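Local coordinates for protein cystathionine beta-lyases/cystathionine gamma-synthases (PDB 5X5H) that probably catalyses the pyridoxal-phosphate-dependent replacement of the succinate group of O-succinyl-L-homoserine by L-cysteine, giving L,L-cystathionine and succinate in methionine biosynthesis, at residues Met83-Ile88 / Ala197-Thr202; Gly108-Leu113 / Trp148-Thr153; Thr160-Val165 / Leu176-Thr181. One frame throughout, in Å; residues are numbered along the deposited sequence.

Contact 1 (Met83-Ile88 / Ala197-Thr202); sequences MAATDI and AVLHST. With PLP (pyridoxal-5'-phosphate), chain B.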
loop_
_atom_site.group_PDB
_atom_site.type_symbol
_atom_site.label_atom_id
_atom_site.label_comp_id
_atom_site.label_asym_id
_atom_site.label_seq_id
_atom_site.Cartn_x
_atom_site.Cartn_y
_atom_site.Cartn_z
ATOM N N MET A 83 4.144 -18.965 11.925
ATOM C CA MET A 83 4.276 -20.341 11.547
ATOM C C MET A 83 5.360 -20.627 10.604
ATOM O O MET A 83 6.093 -21.619 10.707
ATOM C CB MET A 83 2.980 -20.875 10.977
ATOM C CG MET A 83 1.869 -21.092 12.001
ATOM S SD MET A 83 2.302 -22.069 13.472
ATOM C CE MET A 83 3.246 -23.381 12.732
ATOM N N ALA A 84 5.573 -19.770 9.601
ATOM C CA ALA A 84 6.652 -20.057 8.634
ATOM C C ALA A 84 7.988 -19.887 9.259
ATOM O O ALA A 84 8.965 -20.620 8.958
ATOM C CB ALA A 84 6.585 -19.087 7.447
ATOM N N ALA A 85 8.134 -18.913 10.175
ATOM C CA ALA A 85 9.374 -18.711 10.938
ATOM C C ALA A 85 9.666 -19.973 11.773
ATOM O O ALA A 85 10.802 -20.414 11.912
ATOM C CB ALA A 85 9.231 -17.472 11.814
ATOM N N THR A 86 8.608 -20.527 12.395
ATOM C CA THR A 86 8.745 -21.754 13.240
ATOM C C THR A 86 9.206 -22.887 12.325
ATOM O O THR A 86 10.141 -23.632 12.682
ATOM C CB THR A 86 7.405 -22.084 13.898
ATOM O OG1 THR A 86 7.020 -20.998 14.796
ATOM C CG2 THR A 86 7.446 -23.363 14.723
ATOM N N ASP A 87 8.590 -23.067 11.185
ATOM C CA ASP A 87 8.964 -24.124 10.279
ATOM C C ASP A 87 10.408 -24.038 9.842
ATOM O O ASP A 87 11.152 -25.028 9.839
ATOM C CB ASP A 87 8.030 -24.052 9.089
ATOM C CG ASP A 87 8.328 -25.087 8.054
ATOM O OD1 ASP A 87 8.090 -26.301 8.364
ATOM O OD2 ASP A 87 8.727 -24.787 6.860
ATOM N N ILE A 88 10.858 -22.855 9.495
ATOM C CA ILE A 88 12.267 -22.650 9.110
ATOM C C ILE A 88 13.172 -22.958 10.268
ATOM O O ILE A 88 14.197 -23.667 10.063
ATOM C CB ILE A 88 12.502 -21.189 8.642
ATOM C CG1 ILE A 88 11.789 -20.890 7.319
ATOM C CG2 ILE A 88 14.001 -20.937 8.472
ATOM C CD1 ILE A 88 12.136 -21.776 6.156
ATOM N N ALA A 197 17.723 -18.944 20.620
ATOM C CA ALA A 197 17.019 -18.155 19.621
ATOM C C ALA A 197 15.651 -17.793 20.225
ATOM O O ALA A 197 15.138 -18.408 21.136
ATOM C CB ALA A 197 16.882 -18.879 18.305
ATOM N N VAL A 198 15.059 -16.749 19.615
ATOM C CA VAL A 198 13.733 -16.249 20.009
ATOM C C VAL A 198 12.896 -16.143 18.765
ATOM O O VAL A 198 13.373 -15.621 17.751
ATOM C CB VAL A 198 13.777 -14.918 20.774
ATOM C CG1 VAL A 198 12.423 -14.323 20.988
ATOM C CG2 VAL A 198 14.472 -15.121 22.114
ATOM N N LEU A 199 11.653 -16.591 18.856
ATOM C CA LEU A 199 10.666 -16.513 17.793
ATOM C C LEU A 199 9.571 -15.551 18.176
ATOM O O LEU A 199 9.043 -15.621 19.291
ATOM C CB LEU A 199 10.121 -17.895 17.551
ATOM C CG LEU A 199 9.032 -18.308 16.526
ATOM C CD1 LEU A 199 7.676 -17.770 16.840
ATOM C CD2 LEU A 199 9.322 -18.039 15.144
ATOM N N HIS A 200 9.081 -14.784 17.207
ATOM C CA HIS A 200 7.882 -14.018 17.293
ATOM C C HIS A 200 6.922 -14.243 16.157
ATOM O O HIS A 200 7.339 -14.223 15.006
ATOM C CB HIS A 200 8.164 -12.458 17.276
ATOM C CG HIS A 200 8.784 -12.002 18.514
ATOM N ND1 HIS A 200 10.134 -11.843 18.754
ATOM C CD2 HIS A 200 8.155 -11.754 19.671
ATOM C CE1 HIS A 200 10.268 -11.477 20.035
ATOM N NE2 HIS A 200 9.056 -11.434 20.577
ATOM N N SER A 201 5.635 -14.293 16.436
ATOM C CA SER A 201 4.566 -13.957 15.469
ATOM C C SER A 201 4.403 -12.417 15.537
ATOM O O SER A 201 3.858 -11.952 16.514
ATOM C CB SER A 201 3.309 -14.617 15.823
ATOM O OG SER A 201 2.264 -14.038 14.992
ATOM N N THR A 202 4.907 -11.663 14.575
ATOM C CA THR A 202 4.735 -10.224 14.562
ATOM C C THR A 202 3.345 -9.838 14.207
ATOM O O THR A 202 2.936 -8.664 14.367
ATOM C CB THR A 202 5.763 -9.576 13.661
ATOM O OG1 THR A 202 5.569 -9.995 12.287
ATOM C CG2 THR A 202 7.179 -9.914 14.007
HETATM N N1 PLP B . 3.027 -18.522 18.456
HETATM C C2 PLP B . 2.095 -17.988 19.214
HETATM C C2A PLP B . 2.364 -17.938 20.681
HETATM C C3 PLP B . 1.037 -17.361 18.646
HETATM O O3 PLP B . 0.047 -16.757 19.387
HETATM C C4 PLP B . 0.856 -17.337 17.252
HETATM C C4A PLP B . -0.319 -16.666 16.668
HETATM C C5 PLP B . 1.774 -18.059 16.453
HETATM C C6 PLP B . 2.850 -18.617 17.120
HETATM C C5A PLP B . 1.639 -18.229 14.941
HETATM O O4P PLP B . 1.919 -16.975 14.232
HETATM P P PLP B . 1.189 -16.650 12.864
HETATM O O1P PLP B . -0.303 -16.664 13.130
HETATM O O2P PLP B . 1.804 -15.294 12.578
HETATM O O3P PLP B . 1.627 -17.698 11.837
#
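Leu199 presses its isobutyl end into the side of the helix formed by Met83-Ile88, where Ala85 and Thr86 receive it. Its CD2 lies 3.4 Å from Ala85 CB, closer than two methyl carbons usually sit, so this point of the interface is tightly packed. The reach comes from chi1 of Leu199 (179°), which swings CG opposite the backbone nitrogen and extends the branch from the strand toward the helix. The side chains of Thr86 and Leu199 cross at about a right angle, and Thr86 OG1, not its methyl, does the touching, 3.8 Å from Leu199 CD2 and 3.9 Å from Leu199 CD1. This oxygen is hydrogen-bonded to the carbonyl of Gly82 one turn earlier while it lies against the leucine. Val217 of the adjoining strand touches both Ala85 and Leu199, continuing the apolar layer between helix 82-93 and the sheet.

The closest CA atoms, of Thr86 and Leu199, are 7.2 Å apart. Both elements also reach the cofactor phosphate. At the start of the helix, Met83 N donates to PLP O3P over 2.8 Å in a nearly straight bond (165°). From the end of the strand, Ser201 OG gives a hydrogen bond of 2.8 Å to PLP O2P, a different phosphate oxygen. Gly82 N and Thr203 OG1 add further bonds to the cofactor, as do Tyr52 and Arg54 of the second subunit. Amides at a helix N-terminus would also favour the anion electrostatically. The arrangement is the phosphate-binding cup of the fold type I PLP enzymes, completed here across a subunit interface.

Contact 2 (Gly108-Leu113 / Trp148-Thr153); sequences GGTYRL and WVETPT
Trp148 and Thr110 meet through the threonine methyl: Thr110 CG2 is 3.7 Å from Trp148 NE1 and 4.1 Å from Trp148 CD1, approaching the indole obliquely. With chi1 of Thr110 at -51°, the methyl lies opposite the backbone nitrogen while the hydroxyl sits beside it, so the two branches do different work. The methyl lies against the NE1 corner of the indole, and the hydroxyl turns to a water. That water lies in the ring plane at the indole edge and accepts from Trp148 NE1 over 2.9 Å. It also accepts from Thr110 OG1, at 2.8 Å.

Two residues further along the strand, Glu150 supplies the third partner: Glu150 OE2 accepts from the water, whose oxygen is 2.6 Å away. Directly, Glu150 OE2 and Thr110 OG1 stand 4.4 Å apart, so the water bridges what the side chains do not span. The carboxylate is held by the backbone as well: OE2 accepts from Tyr107 N, just before the helix, and OE1 from Asn154 N. Past Glu150 the chain leaves the strand through a cis peptide before Pro152.

Three bonds thus fix the water, and through it the first turn of helix 108-118 is joined to the C-terminal end of strand 144-150. Glu150, Tyr107 and Asn154 all belong to the pyridoxal phosphate pocket, and the contact is a water-mediated helix-strand junction at the wall of that pocket, in the alpha/beta cofactor-binding domain of a fold type I enzyme.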
loop_
_atom_site.group_PDB
_atom_site.type_symbol
_atom_site.label_atom_id
_atom_site.label_comp_id
_atom_site.label_asym_id
_atom_site.label_seq_id
_atom_site.Cartn_x
_atom_site.Cartn_y
_atom_site.Cartn_z
ATOM N N GLY A 108 -1.680 -24.120 19.195
ATOM C CA GLY A 108 -2.168 -25.328 18.479
ATOM C C GLY A 108 -1.457 -25.471 17.126
ATOM O O GLY A 108 -1.142 -26.586 16.716
ATOM N N GLY A 109 -1.114 -24.335 16.486
ATOM C CA GLY A 109 -0.414 -24.436 15.235
ATOM C C GLY A 109 1.031 -25.007 15.335
ATOM O O GLY A 109 1.450 -25.749 14.483
ATOM N N THR A 110 1.761 -24.690 16.388
ATOM C CA THR A 110 3.045 -25.231 16.673
ATOM C C THR A 110 2.988 -26.793 16.834
ATOM O O THR A 110 3.763 -27.563 16.266
ATOM C CB THR A 110 3.743 -24.597 17.870
ATOM O OG1 THR A 110 3.711 -23.166 17.694
ATOM C CG2 THR A 110 5.099 -25.110 18.027
ATOM N N TYR A 111 2.032 -27.148 17.675
ATOM C CA TYR A 111 1.790 -28.554 17.911
ATOM C C TYR A 111 1.397 -29.338 16.631
ATOM O O TYR A 111 1.992 -30.381 16.363
ATOM C CB TYR A 111 0.613 -28.719 18.969
ATOM C CG TYR A 111 0.176 -30.227 19.085
ATOM C CD1 TYR A 111 1.019 -31.100 19.688
ATOM C CD2 TYR A 111 -0.961 -30.660 18.464
ATOM C CE1 TYR A 111 0.688 -32.491 19.703
ATOM C CE2 TYR A 111 -1.282 -32.010 18.489
ATOM C CZ TYR A 111 -0.478 -32.847 19.133
ATOM O OH TYR A 111 -0.842 -34.253 19.082
ATOM N N ARG A 112 0.529 -28.781 15.823
ATOM C CA ARG A 112 0.074 -29.379 14.585
ATOM C C ARG A 112 1.249 -29.536 13.658
ATOM O O ARG A 112 1.431 -30.559 13.011
ATOM C CB ARG A 112 -1.060 -28.623 13.942
ATOM C CG ARG A 112 -1.525 -29.150 12.575
ATOM C CD ARG A 112 -2.697 -28.358 12.049
ATOM N NE ARG A 112 -2.465 -26.928 12.394
ATOM C CZ ARG A 112 -2.698 -25.854 11.636
ATOM N NH1 ARG A 112 -3.193 -25.939 10.393
ATOM N NH2 ARG A 112 -2.420 -24.656 12.129
ATOM N N LEU A 113 2.094 -28.531 13.588
ATOM C CA LEU A 113 3.262 -28.667 12.714
ATOM C C LEU A 113 4.161 -29.791 13.119
ATOM O O LEU A 113 4.596 -30.564 12.268
ATOM C CB LEU A 113 4.056 -27.324 12.729
ATOM C CG LEU A 113 5.265 -27.187 11.753
ATOM C CD1 LEU A 113 4.908 -27.394 10.327
ATOM C CD2 LEU A 113 5.939 -25.817 11.963
ATOM N N TRP A 148 11.466 -26.449 23.020
ATOM C CA TRP A 148 10.592 -25.383 22.553
ATOM C C TRP A 148 9.747 -24.868 23.701
ATOM O O TRP A 148 8.942 -25.660 24.263
ATOM C CB TRP A 148 9.703 -25.898 21.436
ATOM C CG TRP A 148 8.952 -24.769 20.786
ATOM C CD1 TRP A 148 7.709 -24.301 21.083
ATOM C CD2 TRP A 148 9.463 -23.983 19.711
ATOM N NE1 TRP A 148 7.384 -23.267 20.215
ATOM C CE2 TRP A 148 8.476 -23.040 19.413
ATOM C CE3 TRP A 148 10.649 -24.024 18.955
ATOM C CZ2 TRP A 148 8.626 -22.144 18.339
ATOM C CZ3 TRP A 148 10.812 -23.080 17.882
ATOM C CH2 TRP A 148 9.773 -22.188 17.602
ATOM N N VAL A 149 9.947 -23.630 24.091
ATOM C CA VAL A 149 9.257 -23.069 25.238
ATOM C C VAL A 149 8.386 -21.890 24.774
ATOM O O VAL A 149 8.939 -20.994 24.077
ATOM C CB VAL A 149 10.257 -22.639 26.320
ATOM C CG1 VAL A 149 9.630 -21.717 27.360
ATOM C CG2 VAL A 149 10.842 -23.936 26.999
ATOM N N GLU A 150 7.159 -21.773 25.185
ATOM C CA GLU A 150 6.366 -20.567 25.087
ATOM C C GLU A 150 6.161 -20.085 26.471
ATOM O O GLU A 150 5.729 -20.872 27.331
ATOM C CB GLU A 150 4.974 -20.780 24.597
ATOM C CG GLU A 150 4.785 -20.958 23.240
ATOM C CD GLU A 150 3.328 -21.184 22.878
ATOM O OE1 GLU A 150 2.346 -20.741 23.520
ATOM O OE2 GLU A 150 3.160 -21.765 21.825
ATOM N N THR A 151 6.369 -18.817 26.829
ATOM C CA THR A 151 6.027 -18.329 28.145
ATOM C C THR A 151 5.712 -16.838 28.096
ATOM O O THR A 151 6.544 -16.065 27.611
ATOM C CB THR A 151 7.138 -18.672 29.155
ATOM O OG1 THR A 151 6.754 -18.260 30.468
ATOM C CG2 THR A 151 8.495 -18.085 28.916
ATOM N N PRO A 152 4.513 -16.422 28.525
ATOM C CA PRO A 152 3.397 -17.240 28.950
ATOM C C PRO A 152 2.856 -18.057 27.828
ATOM O O PRO A 152 2.887 -17.619 26.643
ATOM C CB PRO A 152 2.349 -16.211 29.413
ATOM C CG PRO A 152 3.133 -14.916 29.683
ATOM C CD PRO A 152 4.237 -14.965 28.609
ATOM N N THR A 153 2.305 -19.213 28.141
ATOM C CA THR A 153 1.728 -20.070 27.100
ATOM C C THR A 153 0.403 -19.641 26.551
ATOM O O THR A 153 -0.378 -18.890 27.229
ATOM C CB THR A 153 1.546 -21.551 27.586
ATOM O OG1 THR A 153 0.546 -21.559 28.633
ATOM C CG2 THR A 153 2.782 -22.128 28.108
HETATM O O HOH W 1 4.866 -21.860 19.829
#

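Contact 3 (Thr160-Val165 / Leu176-Thr181); sequences TDIEAV and LVVDNT. With PLP (pyridoxal-5'-phosphate), chain B.
The nearest approach between Ile162 and Leu176 uses a backbone atom: Ile162 O lies 3.8 Å from Leu176 CD2, nearer than the closest side-chain atoms of the same two residues, Ile162 CG2 and Leu176 CD2 at 4.1 Å. The setting is a beta-alpha-beta unit, in which helix 162-167 connects the parallel neighbours 144-150 and 175-179 and packs on the second of them. Apolar carbons make the interface. Ile162 CG2, opposite the backbone nitrogen at chi1 -65°, also rests 4.1 Å from Val178 CG2, touching two strand residues that alternate along one side of the sheet. One turn on, Val165 CG1 meets Leu176 CD1 at 3.9 Å, the two side chains crossing at about a right angle.

Asp161 caps the helix: its OD1 accepts from Ala164 N, which comes from well above the carboxylate plane (59°), while its OD2 pairs with Lys297.

At the far end of the strand an Asx turn holds Asp179. Its OD1 takes hydrogens from both Thr181 N and Thr181 OG1, the latter at 2.7 Å and on the syn side. This double grip fixes the carboxylate's rotation, with Asp179 OD2 placed 2.7 Å from the pyridine nitrogen N1 of PLP.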
loop_
_atom_site.group_PDB
_atom_site.type_symbol
_atom_site.label_atom_id
_atom_site.label_comp_id
_atom_site.label_asym_id
_atom_site.label_seq_id
_atom_site.Cartn_x
_atom_site.Cartn_y
_atom_site.Cartn_z
ATOM N N THR A 160 7.314 -20.618 32.287
ATOM C CA THR A 160 8.511 -21.426 32.362
ATOM C C THR A 160 9.642 -20.597 32.787
ATOM O O THR A 160 9.847 -19.463 32.265
ATOM C CB THR A 160 8.813 -21.988 30.958
ATOM O OG1 THR A 160 7.792 -22.903 30.599
ATOM C CG2 THR A 160 10.107 -22.785 30.897
ATOM N N ASP A 161 10.551 -21.110 33.641
ATOM C CA ASP A 161 11.725 -20.448 34.078
ATOM C C ASP A 161 12.799 -20.589 33.007
ATOM O O ASP A 161 13.440 -21.631 32.856
ATOM C CB ASP A 161 12.206 -21.082 35.425
ATOM C CG ASP A 161 13.325 -20.353 36.053
ATOM O OD1 ASP A 161 14.205 -19.753 35.412
ATOM O OD2 ASP A 161 13.410 -20.458 37.370
ATOM N N ILE A 162 12.922 -19.499 32.206
ATOM C CA ILE A 162 13.796 -19.597 31.010
ATOM C C ILE A 162 15.262 -19.925 31.397
ATOM O O ILE A 162 15.875 -20.779 30.752
ATOM C CB ILE A 162 13.717 -18.292 30.197
ATOM C CG1 ILE A 162 12.323 -18.100 29.628
ATOM C CG2 ILE A 162 14.691 -18.335 29.018
ATOM C CD1 ILE A 162 11.996 -16.682 29.201
ATOM N N GLU A 163 15.791 -19.238 32.384
ATOM C CA GLU A 163 17.209 -19.373 32.781
ATOM C C GLU A 163 17.400 -20.813 33.261
ATOM O O GLU A 163 18.403 -21.449 32.941
ATOM C CB GLU A 163 17.551 -18.339 33.850
ATOM C CG GLU A 163 19.039 -18.385 34.201
ATOM C CD GLU A 163 19.430 -17.356 35.247
ATOM O OE1 GLU A 163 18.637 -16.442 35.560
ATOM O OE2 GLU A 163 20.571 -17.421 35.696
ATOM N N ALA A 164 16.452 -21.344 34.035
ATOM C CA ALA A 164 16.610 -22.664 34.520
ATOM C C ALA A 164 16.604 -23.729 33.442
ATOM O O ALA A 164 17.379 -24.669 33.488
ATOM C CB ALA A 164 15.556 -23.009 35.533
ATOM N N VAL A 165 15.699 -23.628 32.448
ATOM C CA VAL A 165 15.683 -24.508 31.373
ATOM C C VAL A 165 16.892 -24.349 30.479
ATOM O O VAL A 165 17.416 -25.361 30.050
ATOM C CB VAL A 165 14.327 -24.375 30.572
ATOM C CG1 VAL A 165 14.403 -25.086 29.268
ATOM C CG2 VAL A 165 13.139 -24.771 31.465
ATOM N N LEU A 176 17.653 -24.257 23.237
ATOM C CA LEU A 176 16.423 -23.687 23.764
ATOM C C LEU A 176 15.957 -22.563 22.836
ATOM O O LEU A 176 16.715 -21.566 22.671
ATOM C CB LEU A 176 16.587 -23.180 25.144
ATOM C CG LEU A 176 15.475 -22.387 25.782
ATOM C CD1 LEU A 176 14.171 -23.206 25.820
ATOM C CD2 LEU A 176 15.894 -21.777 27.104
ATOM N N VAL A 177 14.742 -22.711 22.343
ATOM C CA VAL A 177 14.075 -21.640 21.588
ATOM C C VAL A 177 12.853 -21.238 22.396
ATOM O O VAL A 177 12.062 -22.053 22.828
ATOM C CB VAL A 177 13.702 -22.009 20.199
ATOM C CG1 VAL A 177 12.864 -20.880 19.519
ATOM C CG2 VAL A 177 14.958 -22.419 19.409
ATOM N N VAL A 178 12.741 -19.900 22.604
ATOM C CA VAL A 178 11.566 -19.309 23.282
ATOM C C VAL A 178 10.702 -18.604 22.240
ATOM O O VAL A 178 11.210 -17.701 21.534
ATOM C CB VAL A 178 11.907 -18.409 24.463
ATOM C CG1 VAL A 178 10.734 -17.769 25.023
ATOM C CG2 VAL A 178 12.686 -19.208 25.538
ATOM N N ASP A 179 9.443 -18.967 22.191
ATOM C CA ASP A 179 8.408 -18.220 21.449
ATOM C C ASP A 179 7.947 -17.115 22.391
ATOM O O ASP A 179 7.278 -17.380 23.397
ATOM C CB ASP A 179 7.336 -19.152 20.998
ATOM C CG ASP A 179 6.161 -18.458 20.300
ATOM O OD1 ASP A 179 6.016 -17.207 20.417
ATOM O OD2 ASP A 179 5.316 -19.222 19.699
ATOM N N ASN A 180 8.424 -15.889 22.097
ATOM C CA ASN A 180 8.215 -14.683 22.930
ATOM C C ASN A 180 7.075 -13.817 22.437
ATOM O O ASN A 180 7.027 -12.626 22.787
ATOM C CB ASN A 180 9.538 -13.909 23.017
ATOM C CG ASN A 180 9.639 -12.959 24.129
ATOM O OD1 ASN A 180 9.158 -13.251 25.224
ATOM N ND2 ASN A 180 10.216 -11.769 23.913
ATOM N N THR A 181 6.144 -14.380 21.671
ATOM C CA THR A 181 5.048 -13.640 21.070
ATOM C C THR A 181 4.248 -12.896 22.118
ATOM O O THR A 181 3.956 -11.703 21.947
ATOM C CB THR A 181 4.166 -14.548 20.232
ATOM O OG1 THR A 181 4.919 -15.137 19.137
ATOM C CG2 THR A 181 2.970 -13.889 19.694
HETATM N N1 PLP B . 3.027 -18.522 18.456
HETATM C C2 PLP B . 2.095 -17.988 19.214
HETATM C C2A PLP B . 2.364 -17.938 20.681
HETATM C C3 PLP B . 1.037 -17.361 18.646
HETATM O O3 PLP B . 0.047 -16.757 19.387
HETATM C C4 PLP B . 0.856 -17.337 17.252
HETATM C C4A PLP B . -0.319 -16.666 16.668
HETATM C C5 PLP B . 1.774 -18.059 16.453
HETATM C C6 PLP B . 2.850 -18.617 17.120
HETATM C C5A PLP B . 1.639 -18.229 14.941
HETATM O O4P PLP B . 1.919 -16.975 14.232
HETATM P P PLP B . 1.189 -16.650 12.864
HETATM O O1P PLP B . -0.303 -16.664 13.130
HETATM O O2P PLP B . 1.804 -15.294 12.578
HETATM O O3P PLP B . 1.627 -17.698 11.837
#

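How the contacts relate
All three contacts dock helices on the seven-stranded sheet of the cofactor-binding domain, with centres 11 to 14 Å apart. Strands 144-150, 175-179 and 197-201 lie side by side in it: Val149 O and Asp179 N (2.8 Å) join contacts 2 and 3, Leu199 O and Asn180 N (2.9 Å) contacts 3 and 1. Contacts 1 and 2 meet through their helices, Met83 CE lying 3.7 Å from Leu113 CD2, and Thr86 touches Trp148. Around PLP the duties divide: contact 1 holds the phosphate, contact 3 faces the pyridine nitrogen, and contact 2 brings the nearest side-chain atom of Glu150 to about 4 Å from the cofactor. Ser201 N and Thr181 OG1 (2.9 Å) connect the phosphate and pyridine ends.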